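Local coordinates for protein major allergen Alt a 1 (Alternaria alternata, PDB 3V0R) that is a secreted, disulfide-linked beta-barrel homodimer that may bind thaumatin-like proteins of the host plant and inhibit their beta-glucanase activity, at residues Ser19-Arg24 against Leu100-Arg105; Asn32-Asn37 against Phe73-Asp78; Asn37-Ala40 against Leu46-Thr49. All coordinates share one frame; numbering follows the deposited sequence. Where two conformers were deposited one is given.

How the contacts relate
From the N terminus, the chain first runs through strand 15-25, whose residues 19-24 are met much later by residues 100-105 in contact 1, which closes a loop with 75 residues between its segments and encloses both other contacts. Strand 33-40 follows and lies beside strand 15-25, with probable backbone bonds S19 to N37 and Y22 to G35 joining contact 1 to contact 2. Contacts 2 and 3 both start on strand 33-40 and share N37. Contact 3 turns back at once as a hairpin with strand 47-53; contact 2 closes later, on strand 72-76. Contacts 1 and 2 thus join non-adjacent strands through side chains, while contact 3 pairs neighbours; all three reach one triaminopyrimidinol molecule.

Contact 1: Ser19-Arg24 against Leu100-Arg105; sequences SEFYGR and LPNYCR. With 0FU (2,5,6-triaminopyrimidin-4-ol), chain K; 0FU (2,5,6-triaminopyrimidin-4-ol), chain M; SO4 (sulfate ion), chain B.
The F21 ring touches both L100 and N102, in a purely side-chain contact. Its CD1 meets L100 CD1 at 3.7 Å, the two side chains crossing at about a right angle, while CD2 sits 3.7 Å from CB of N102 and CE2 also packs on N102 CG. The amide of N102 is turned 39° from the plane of the ring. F21 reaches across because its CG stands opposite the backbone N (chi1 176°). N102 is held from within its own segment: with chi1 at 65°, ND2 comes back to L100 O and donates a nearly straight bond of 3.0 Å, the oxygen lying in the amide plane. On strand 15-25, the next residue, Y22, points away from this packing and belongs to the triaminopyrimidinol pocket, whereas R24 pairs with D113 through NE and binds a sulfate only weakly, NH1 to O4 at 3.3 Å. Farther out, F21 also packs on Y31 and L34, and L100 on I18. Strand 114-128 lies between the two strands in the sheet: it bonds to F21 and G23 through G118 and C116, and C116 is disulfide-linked to C104.

Contact 2: Asn32-Asn37 against Phe73-Asp78; sequences NSLGFN and FSFDSD. With 0FU (2,5,6-triaminopyrimidin-4-ol), chain M.
Strands 33-40 and 72-76 are not neighbours in the sheet of this beta-barrel; they meet through a buried aromatic and aliphatic cluster in its core. The centrepiece is a T-shaped (edge-to-face) pair in which the rim of F36 points at the face of F73, with centroids 5.5 Å apart and planes at 89°. CE1 of F36 stands over F73 near its rim, closest to CD2 at 4.0 Å. The two phenylalanine side chains run past each other in opposite directions. Alongside, L34 uses only one of its methyls on this partner: CD2 rests on F75, 3.8 Å from CD2 of that ring, and also lies against its CG and CB. L57 packs on L34 as well, while L82 touches both F36 and F73, and C50 of strand 47-53 lies against the same two rings, so several strands are drawn into one apolar core. At the end of the second segment, S77 OG bonds to D59 OD1. On strand 33-40, residues 33 to 36 also belong to the triaminopyrimidinol pocket. G35, having no side chain, lets the ligand come close to the backbone, N1 lying 3.4 Å from its CA.

Contact 3: Asn37-Ala40 against Leu46-Thr49; sequences NIKA and LDFT. With 0FU (2,5,6-triaminopyrimidin-4-ol), chain M.
A beta-hairpin built from strands 33-40 and 47-53 joins N37-A40 to L46-T49, the short strand axes running antiparallel 4.7 Å apart. I38 and F48 form the hydrogen-bonded pair: I38 N gives to F48 O at 2.8 Å and F48 N to I38 O at 2.9 Å, so all four polar backbone atoms of the pair are satisfied. Toward the turn, L46 O accepts from A40 N at 2.9 Å, the donor standing 32° off the carbonyl plane, and from a water that in turn accepts a hydrogen bond from K39 NZ. That lysine bends at its last torsion (chi4 -55°), and NZ stays 4.4 Å from D47 OD2, too far for a salt bridge. At the other end T49 OG1 donates to N37 OD1 over 3.1 Å, tilted 25° from the carbonyl plane. The outward backbone sides have other partners: K39 bonds to K17 of strand 15-25, and T49 N to N68 OD1 of the third subunit. T49 also borders the triaminopyrimidinol pocket. On the sheet face of I38 and F48, the two side chains run side by side, with I38 CB over the F48 ring in an off-centre CH-pi contact and I38 CD1 reaching F48 CZ at 3.7 Å.

Contact 1: Ser19-Arg24 against Leu100-Arg105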
loop_
_atom_site.group_PDB
_atom_site.type_symbol
_atom_site.label_atom_id
_atom_site.label_comp_id
_atom_site.label_asym_id
_atom_site.label_seq_id
_atom_site.Cartn_x
_atom_site.Cartn_y
_atom_site.Cartn_z
ATOM N N SER A 19 -12.340 -16.142 -0.747
ATOM C CA SER A 19 -11.444 -17.075 -1.436
ATOM C C SER A 19 -9.967 -16.708 -1.174
ATOM O O SER A 19 -9.630 -15.633 -0.627
ATOM C CB SER A 19 -11.678 -17.080 -2.966
ATOM O OG SER A 19 -11.445 -15.785 -3.481
ATOM N N GLU A 20 -9.096 -17.621 -1.592
ATOM C CA GLU A 20 -7.617 -17.432 -1.436
ATOM C C GLU A 20 -7.162 -17.042 -0.019
ATOM O O GLU A 20 -6.310 -16.179 0.240
ATOM C CB GLU A 20 -7.057 -16.542 -2.573
ATOM C CG GLU A 20 -7.650 -16.664 -4.015
ATOM C CD GLU A 20 -8.052 -18.082 -4.631
ATOM O OE1 GLU A 20 -9.071 -17.990 -5.308
ATOM O OE2 GLU A 20 -7.416 -19.234 -4.582
ATOM N N PHE A 21 -7.723 -17.737 0.956
ATOM C CA PHE A 21 -7.250 -17.598 2.315
ATOM C C PHE A 21 -5.782 -17.972 2.365
ATOM O O PHE A 21 -5.356 -18.935 1.737
ATOM C CB PHE A 21 -8.002 -18.575 3.260
ATOM C CG PHE A 21 -7.499 -18.559 4.671
ATOM C CD1 PHE A 21 -7.783 -17.534 5.490
ATOM C CD2 PHE A 21 -6.674 -19.540 5.118
ATOM C CE1 PHE A 21 -7.356 -17.530 6.814
ATOM C CE2 PHE A 21 -6.184 -19.562 6.422
ATOM C CZ PHE A 21 -6.521 -18.529 7.273
ATOM N N TYR A 22 -5.000 -17.182 3.094
ATOM C CA TYR A 22 -3.593 -17.484 3.385
ATOM C C TYR A 22 -3.359 -17.191 4.836
ATOM O O TYR A 22 -3.987 -16.338 5.401
ATOM C CB TYR A 22 -2.639 -16.612 2.534
ATOM C CG TYR A 22 -1.126 -16.822 2.734
ATOM C CD1 TYR A 22 -0.366 -17.642 1.858
ATOM C CD2 TYR A 22 -0.425 -16.147 3.732
ATOM C CE1 TYR A 22 1.018 -17.786 2.005
ATOM C CE2 TYR A 22 0.958 -16.324 3.900
ATOM C CZ TYR A 22 1.667 -17.149 3.058
ATOM O OH TYR A 22 3.043 -17.247 3.192
ATOM N N GLY A 23 -2.403 -17.881 5.428
ATOM C CA GLY A 23 -1.881 -17.492 6.733
ATOM C C GLY A 23 -0.526 -18.117 7.009
ATOM O O GLY A 23 -0.194 -19.148 6.440
ATOM N N ARG A 24 0.257 -17.475 7.853
ATOM C CA ARG A 24 1.529 -18.020 8.230
ATOM C C ARG A 24 1.580 -18.112 9.756
ATOM O O ARG A 24 1.255 -17.159 10.434
ATOM C CB ARG A 24 2.682 -17.160 7.704
ATOM C CG ARG A 24 4.026 -17.717 8.178
ATOM C CD ARG A 24 5.180 -16.911 7.667
ATOM N NE ARG A 24 6.405 -17.357 8.305
ATOM C CZ ARG A 24 7.384 -16.573 8.668
ATOM N NH1 ARG A 24 8.453 -17.076 9.280
ATOM N NH2 ARG A 24 7.382 -15.292 8.340
ATOM N N LEU A 100 -13.444 -20.755 7.142
ATOM C CA LEU A 100 -12.564 -20.716 5.937
ATOM C C LEU A 100 -11.680 -21.963 5.999
ATOM O O LEU A 100 -10.654 -21.974 6.630
ATOM C CB LEU A 100 -11.728 -19.456 5.952
ATOM C CG LEU A 100 -12.401 -18.132 6.146
ATOM C CD1 LEU A 100 -11.448 -16.979 5.926
ATOM C CD2 LEU A 100 -13.607 -17.943 5.186
ATOM N N PRO A 101 -12.095 -23.053 5.346
ATOM C CA PRO A 101 -11.338 -24.299 5.461
ATOM C C PRO A 101 -9.976 -24.105 4.831
ATOM O O PRO A 101 -9.841 -23.473 3.748
ATOM C CB PRO A 101 -12.130 -25.285 4.621
ATOM C CG PRO A 101 -13.436 -24.646 4.319
ATOM C CD PRO A 101 -13.286 -23.194 4.488
ATOM N N ASN A 102 -8.976 -24.632 5.512
ATOM C CA ASN A 102 -7.629 -24.498 5.005
ATOM C C ASN A 102 -6.713 -25.658 5.390
ATOM O O ASN A 102 -7.057 -26.458 6.277
ATOM C CB ASN A 102 -7.096 -23.165 5.489
ATOM C CG ASN A 102 -6.948 -23.106 6.991
ATOM O OD1 ASN A 102 -5.934 -23.506 7.508
ATOM N ND2 ASN A 102 -7.993 -22.702 7.696
ATOM N N TYR A 103 -5.584 -25.774 4.709
ATOM C CA TYR A 103 -4.600 -26.803 4.988
ATOM C C TYR A 103 -3.253 -26.158 5.277
ATOM O O TYR A 103 -2.848 -25.234 4.505
ATOM C CB TYR A 103 -4.496 -27.705 3.756
ATOM C CG TYR A 103 -3.537 -28.835 3.967
ATOM C CD1 TYR A 103 -3.830 -29.848 4.872
ATOM C CD2 TYR A 103 -2.328 -28.883 3.288
ATOM C CE1 TYR A 103 -2.928 -30.901 5.097
ATOM C CE2 TYR A 103 -1.423 -29.927 3.490
ATOM C CZ TYR A 103 -1.736 -30.924 4.396
ATOM O OH TYR A 103 -0.825 -31.936 4.602
ATOM N N CYS A 104 -2.588 -26.552 6.372
ATOM C CA CYS A 104 -1.285 -26.033 6.740
ATOM C C CYS A 104 -0.192 -27.032 6.455
ATOM O O CYS A 104 -0.340 -28.243 6.711
ATOM C CB CYS A 104 -1.187 -25.655 8.252
ATOM S SG CYS A 104 -2.482 -24.501 8.789
ATOM N N ARG A 105 0.937 -26.553 5.965
ATOM C CA ARG A 105 2.087 -27.454 5.719
ATOM C C ARG A 105 3.367 -26.663 6.001
ATOM O O ARG A 105 3.367 -25.405 5.930
ATOM C CB ARG A 105 2.027 -27.973 4.262
ATOM C CG ARG A 105 2.649 -27.051 3.231
ATOM C CD ARG A 105 2.531 -27.563 1.779
ATOM N NE ARG A 105 3.589 -28.532 1.350
ATOM C CZ ARG A 105 3.418 -29.812 0.940
ATOM N NH1 ARG A 105 4.499 -30.517 0.581
ATOM N NH2 ARG A 105 2.200 -30.401 0.877
HETATM C C4 0FU K . -0.059 -11.570 -0.086
HETATM N N3 0FU K . -0.933 -11.627 -1.119
HETATM C C2 0FU K . -1.437 -12.833 -1.488
HETATM N NAA 0FU K . -2.293 -12.883 -2.523
HETATM N N1 0FU K . -1.112 -13.978 -0.836
HETATM C C6 0FU K . -0.221 -13.940 0.166
HETATM N NAB 0FU K . 0.233 -14.988 0.876
HETATM C C5 0FU K . 0.287 -12.745 0.545
HETATM N NAC 0FU K . 1.138 -12.740 1.554
HETATM O O4 0FU K . 0.532 -10.413 0.399
HETATM C C4 0FU M . -2.255 -10.128 1.479
HETATM N N3 0FU M . -1.785 -10.722 2.582
HETATM C C2 0FU M . -2.199 -11.966 2.905
HETATM N NAA 0FU M . -1.680 -12.503 4.029
HETATM N N1 0FU M . -3.083 -12.659 2.127
HETATM C C6 0FU M . -3.581 -12.093 1.017
HETATM N NAB 0FU M . -4.469 -12.735 0.247
HETATM C C5 0FU M . -3.150 -10.802 0.682
HETATM N NAC 0FU M . -3.586 -10.146 -0.393
HETATM O O4 0FU M . -1.880 -8.887 1.076
HETATM S S SO4 B . 11.963 -14.504 9.507
HETATM O O1 SO4 B . 12.289 -14.449 8.040
HETATM O O2 SO4 B . 12.505 -15.785 10.050
HETATM O O3 SO4 B . 12.599 -13.330 10.186
HETATM O O4 SO4 B . 10.502 -14.490 9.819
#

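Contact 2: Asn32-Asn37 against Phe73-Asp78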
loop_
_atom_site.group_PDB
_atom_site.type_symbol
_atom_site.label_atom_id
_atom_site.label_comp_id
_atom_site.label_asym_id
_atom_site.label_seq_id
_atom_site.Cartn_x
_atom_site.Cartn_y
_atom_site.Cartn_z
ATOM N N ASN A 32 1.194 -14.792 12.128
ATOM C CA ASN A 32 1.792 -13.475 12.022
ATOM C C ASN A 32 1.338 -12.770 10.763
ATOM O O ASN A 32 1.650 -11.599 10.568
ATOM C CB ASN A 32 3.331 -13.462 12.162
ATOM C CG ASN A 32 4.050 -14.096 10.992
ATOM O OD1 ASN A 32 3.429 -14.573 10.026
ATOM N ND2 ASN A 32 5.383 -14.124 11.080
ATOM N N SER A 33 0.632 -13.508 9.904
ATOM C CA SER A 33 0.140 -12.987 8.647
ATOM C C SER A 33 -1.142 -13.742 8.305
ATOM O O SER A 33 -1.141 -14.941 8.340
ATOM C CB SER A 33 1.202 -13.158 7.547
ATOM O OG SER A 33 0.740 -12.591 6.320
ATOM N N LEU A 34 -2.204 -13.023 7.936
ATOM C CA LEU A 34 -3.472 -13.624 7.589
ATOM C C LEU A 34 -4.145 -12.780 6.527
ATOM O O LEU A 34 -4.118 -11.542 6.610
ATOM C CB LEU A 34 -4.344 -13.649 8.871
ATOM C CG LEU A 34 -5.390 -14.651 9.235
ATOM C CD1 LEU A 34 -4.930 -16.065 9.234
ATOM C CD2 LEU A 34 -5.806 -14.329 10.680
ATOM N N GLY A 35 -4.766 -13.420 5.554
ATOM C CA GLY A 35 -5.489 -12.713 4.537
ATOM C C GLY A 35 -6.407 -13.547 3.681
ATOM O O GLY A 35 -6.328 -14.768 3.669
ATOM N N PHE A 36 -7.261 -12.855 2.918
ATOM C CA PHE A 36 -8.225 -13.522 2.055
ATOM C C PHE A 36 -8.832 -12.508 1.117
ATOM O O PHE A 36 -8.673 -11.321 1.319
ATOM C CB PHE A 36 -9.332 -14.227 2.886
ATOM C CG PHE A 36 -9.951 -13.345 3.893
ATOM C CD1 PHE A 36 -9.430 -13.277 5.194
ATOM C CD2 PHE A 36 -11.066 -12.550 3.566
ATOM C CE1 PHE A 36 -9.980 -12.415 6.121
ATOM C CE2 PHE A 36 -11.617 -11.679 4.514
ATOM C CZ PHE A 36 -11.073 -11.619 5.780
ATOM N N ASN A 37 -9.407 -12.967 0.030
ATOM C CA ASN A 37 -10.028 -12.096 -0.976
ATOM C C ASN A 37 -11.518 -12.064 -0.721
ATOM O O ASN A 37 -12.121 -13.115 -0.322
ATOM C CB ASN A 37 -9.783 -12.639 -2.387
ATOM C CG ASN A 37 -8.324 -12.490 -2.847
ATOM O OD1 ASN A 37 -7.548 -11.656 -2.289
ATOM N ND2 ASN A 37 -7.947 -13.248 -3.918
ATOM N N PHE A 73 -12.333 -6.995 10.233
ATOM C CA PHE A 73 -12.488 -8.423 10.438
ATOM C C PHE A 73 -11.859 -8.894 11.743
ATOM O O PHE A 73 -11.000 -8.237 12.307
ATOM C CB PHE A 73 -11.941 -9.213 9.262
ATOM C CG PHE A 73 -10.432 -9.388 9.281
ATOM C CD1 PHE A 73 -9.616 -8.404 8.866
ATOM C CD2 PHE A 73 -9.857 -10.597 9.702
ATOM C CE1 PHE A 73 -8.226 -8.558 8.805
ATOM C CE2 PHE A 73 -8.463 -10.770 9.669
ATOM C CZ PHE A 73 -7.644 -9.743 9.223
ATOM N N SER A 74 -12.317 -10.065 12.200
ATOM C CA SER A 74 -11.758 -10.756 13.312
ATOM C C SER A 74 -11.683 -12.244 12.979
ATOM O O SER A 74 -12.423 -12.702 12.121
ATOM C CB SER A 74 -12.686 -10.521 14.522
ATOM O OG SER A 74 -12.135 -11.030 15.718
ATOM N N PHE A 75 -10.794 -12.988 13.612
ATOM C CA PHE A 75 -10.606 -14.406 13.307
ATOM C C PHE A 75 -10.560 -15.166 14.593
ATOM O O PHE A 75 -9.942 -14.707 15.581
ATOM C CB PHE A 75 -9.313 -14.600 12.480
ATOM C CG PHE A 75 -9.277 -15.841 11.637
ATOM C CD1 PHE A 75 -10.135 -15.982 10.552
ATOM C CD2 PHE A 75 -8.389 -16.830 11.891
ATOM C CE1 PHE A 75 -10.129 -17.155 9.791
ATOM C CE2 PHE A 75 -8.361 -18.010 11.135
ATOM C CZ PHE A 75 -9.248 -18.169 10.092
ATOM N N ASP A 76 -11.179 -16.362 14.628
ATOM C CA ASP A 76 -11.003 -17.318 15.712
ATOM C C ASP A 76 -10.207 -18.455 15.130
ATOM O O ASP A 76 -10.736 -19.274 14.426
ATOM C CB ASP A 76 -12.380 -17.823 16.189
ATOM C CG ASP A 76 -13.083 -16.828 17.133
ATOM O OD1 ASP A 76 -12.509 -15.799 17.544
ATOM O OD2 ASP A 76 -14.235 -17.101 17.508
ATOM N N SER A 77 -8.928 -18.544 15.459
ATOM C CA SER A 77 -8.105 -19.530 14.817
ATOM C C SER A 77 -8.458 -20.939 15.249
ATOM O O SER A 77 -8.257 -21.844 14.464
ATOM C CB SER A 77 -6.604 -19.271 15.042
ATOM O OG SER A 77 -6.340 -19.279 16.445
ATOM N N ASP A 78 -9.053 -21.129 16.439
ATOM C CA ASP A 78 -9.424 -22.475 16.872
ATOM C C ASP A 78 -10.474 -23.160 15.941
ATOM O O ASP A 78 -10.529 -24.362 15.887
ATOM C CB ASP A 78 -9.989 -22.455 18.337
ATOM C CG ASP A 78 -11.346 -21.632 18.477
ATOM O OD1 ASP A 78 -11.729 -20.912 17.585
ATOM O OD2 ASP A 78 -12.031 -21.738 19.506
HETATM C C4 0FU M . -2.255 -10.128 1.479
HETATM N N3 0FU M . -1.785 -10.722 2.582
HETATM C C2 0FU M . -2.199 -11.966 2.905
HETATM N NAA 0FU M . -1.680 -12.503 4.029
HETATM N N1 0FU M . -3.083 -12.659 2.127
HETATM C C6 0FU M . -3.581 -12.093 1.017
HETATM N NAB 0FU M . -4.469 -12.735 0.247
HETATM C C5 0FU M . -3.150 -10.802 0.682
HETATM N NAC 0FU M . -3.586 -10.146 -0.393
HETATM O O4 0FU M . -1.880 -8.887 1.076
#

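Contact 3: Asn37-Ala40 against Leu46-Thr49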
loop_
_atom_site.group_PDB
_atom_site.type_symbol
_atom_site.label_atom_id
_atom_site.label_comp_id
_atom_site.label_asym_id
_atom_site.label_seq_id
_atom_site.Cartn_x
_atom_site.Cartn_y
_atom_site.Cartn_z
ATOM N N ASN A 37 -9.407 -12.967 0.030
ATOM C CA ASN A 37 -10.028 -12.096 -0.976
ATOM C C ASN A 37 -11.518 -12.064 -0.721
ATOM O O ASN A 37 -12.121 -13.115 -0.322
ATOM C CB ASN A 37 -9.783 -12.639 -2.387
ATOM C CG ASN A 37 -8.324 -12.490 -2.847
ATOM O OD1 ASN A 37 -7.548 -11.656 -2.289
ATOM N ND2 ASN A 37 -7.947 -13.248 -3.918
ATOM N N ILE A 38 -12.127 -10.913 -0.917
ATOM C CA ILE A 38 -13.590 -10.738 -0.767
ATOM C C ILE A 38 -14.151 -10.183 -2.063
ATOM O O ILE A 38 -13.618 -9.166 -2.592
ATOM C CB ILE A 38 -13.899 -9.738 0.310
ATOM C CG1 ILE A 38 -13.325 -10.185 1.658
ATOM C CG2 ILE A 38 -15.419 -9.451 0.385
ATOM C CD1 ILE A 38 -13.716 -9.240 2.780
ATOM N N LYS A 39 -15.174 -10.807 -2.599
ATOM C CA LYS A 39 -15.764 -10.390 -3.876
ATOM C C LYS A 39 -17.272 -10.349 -3.833
ATOM O O LYS A 39 -17.904 -11.285 -3.320
ATOM C CB LYS A 39 -15.292 -11.348 -4.979
ATOM C CG LYS A 39 -15.598 -10.886 -6.383
ATOM C CD LYS A 39 -15.147 -11.856 -7.461
ATOM C CE LYS A 39 -15.044 -11.152 -8.815
ATOM N NZ LYS A 39 -16.305 -10.472 -9.197
ATOM N N ALA A 40 -17.875 -9.307 -4.366
ATOM C CA ALA A 40 -19.325 -9.265 -4.507
ATOM C C ALA A 40 -19.788 -10.346 -5.449
ATOM O O ALA A 40 -19.030 -10.760 -6.342
ATOM C CB ALA A 40 -19.807 -7.902 -5.023
ATOM N N LEU A 46 -17.013 -4.731 -6.296
ATOM C CA LEU A 46 -16.218 -4.988 -5.126
ATOM C C LEU A 46 -15.403 -6.289 -5.210
ATOM O O LEU A 46 -15.930 -7.390 -5.429
ATOM C CB LEU A 46 -17.189 -5.025 -3.929
ATOM C CG LEU A 46 -16.590 -5.297 -2.568
ATOM C CD1 LEU A 46 -15.946 -3.977 -2.185
ATOM C CD2 LEU A 46 -17.670 -5.722 -1.574
ATOM N N ASP A 47 -14.101 -6.149 -4.966
ATOM C CA ASP A 47 -13.171 -7.232 -5.093
ATOM C C ASP A 47 -11.885 -6.760 -4.480
ATOM O O ASP A 47 -11.153 -5.982 -5.112
ATOM C CB ASP A 47 -12.996 -7.593 -6.570
ATOM C CG ASP A 47 -12.304 -8.928 -6.785
ATOM O OD1 ASP A 47 -11.824 -9.527 -5.818
ATOM O OD2 ASP A 47 -12.220 -9.365 -7.948
ATOM N N PHE A 48 -11.574 -7.180 -3.268
ATOM C CA PHE A 48 -10.415 -6.678 -2.616
ATOM C C PHE A 48 -9.834 -7.666 -1.624
ATOM O O PHE A 48 -10.443 -8.710 -1.336
ATOM C CB PHE A 48 -10.756 -5.405 -1.898
ATOM C CG PHE A 48 -11.678 -5.562 -0.772
ATOM C CD1 PHE A 48 -11.197 -5.475 0.549
ATOM C CD2 PHE A 48 -12.984 -5.790 -0.964
ATOM C CE1 PHE A 48 -12.043 -5.614 1.615
ATOM C CE2 PHE A 48 -13.856 -5.952 0.090
ATOM C CZ PHE A 48 -13.392 -5.829 1.388
ATOM N N THR A 49 -8.623 -7.354 -1.170
ATOM C CA THR A 49 -7.932 -8.170 -0.166
ATOM C C THR A 49 -8.129 -7.625 1.216
ATOM O O THR A 49 -8.079 -6.393 1.478
ATOM C CB THR A 49 -6.449 -8.313 -0.486
ATOM O OG1 THR A 49 -6.330 -8.865 -1.790
ATOM C CG2 THR A 49 -5.811 -9.370 0.486
HETATM C C4 0FU M . -2.255 -10.128 1.479
HETATM N N3 0FU M . -1.785 -10.722 2.582
HETATM C C2 0FU M . -2.199 -11.966 2.905
HETATM N NAA 0FU M . -1.680 -12.503 4.029
HETATM N N1 0FU M . -3.083 -12.659 2.127
HETATM C C6 0FU M . -3.581 -12.093 1.017
HETATM N NAB 0FU M . -4.469 -12.735 0.247
HETATM C C5 0FU M . -3.150 -10.802 0.682
HETATM N NAC 0FU M . -3.586 -10.146 -0.393
HETATM O O4 0FU M . -1.880 -8.887 1.076
HETATM O O HOH W 1 -16.898 -8.122 -8.030
#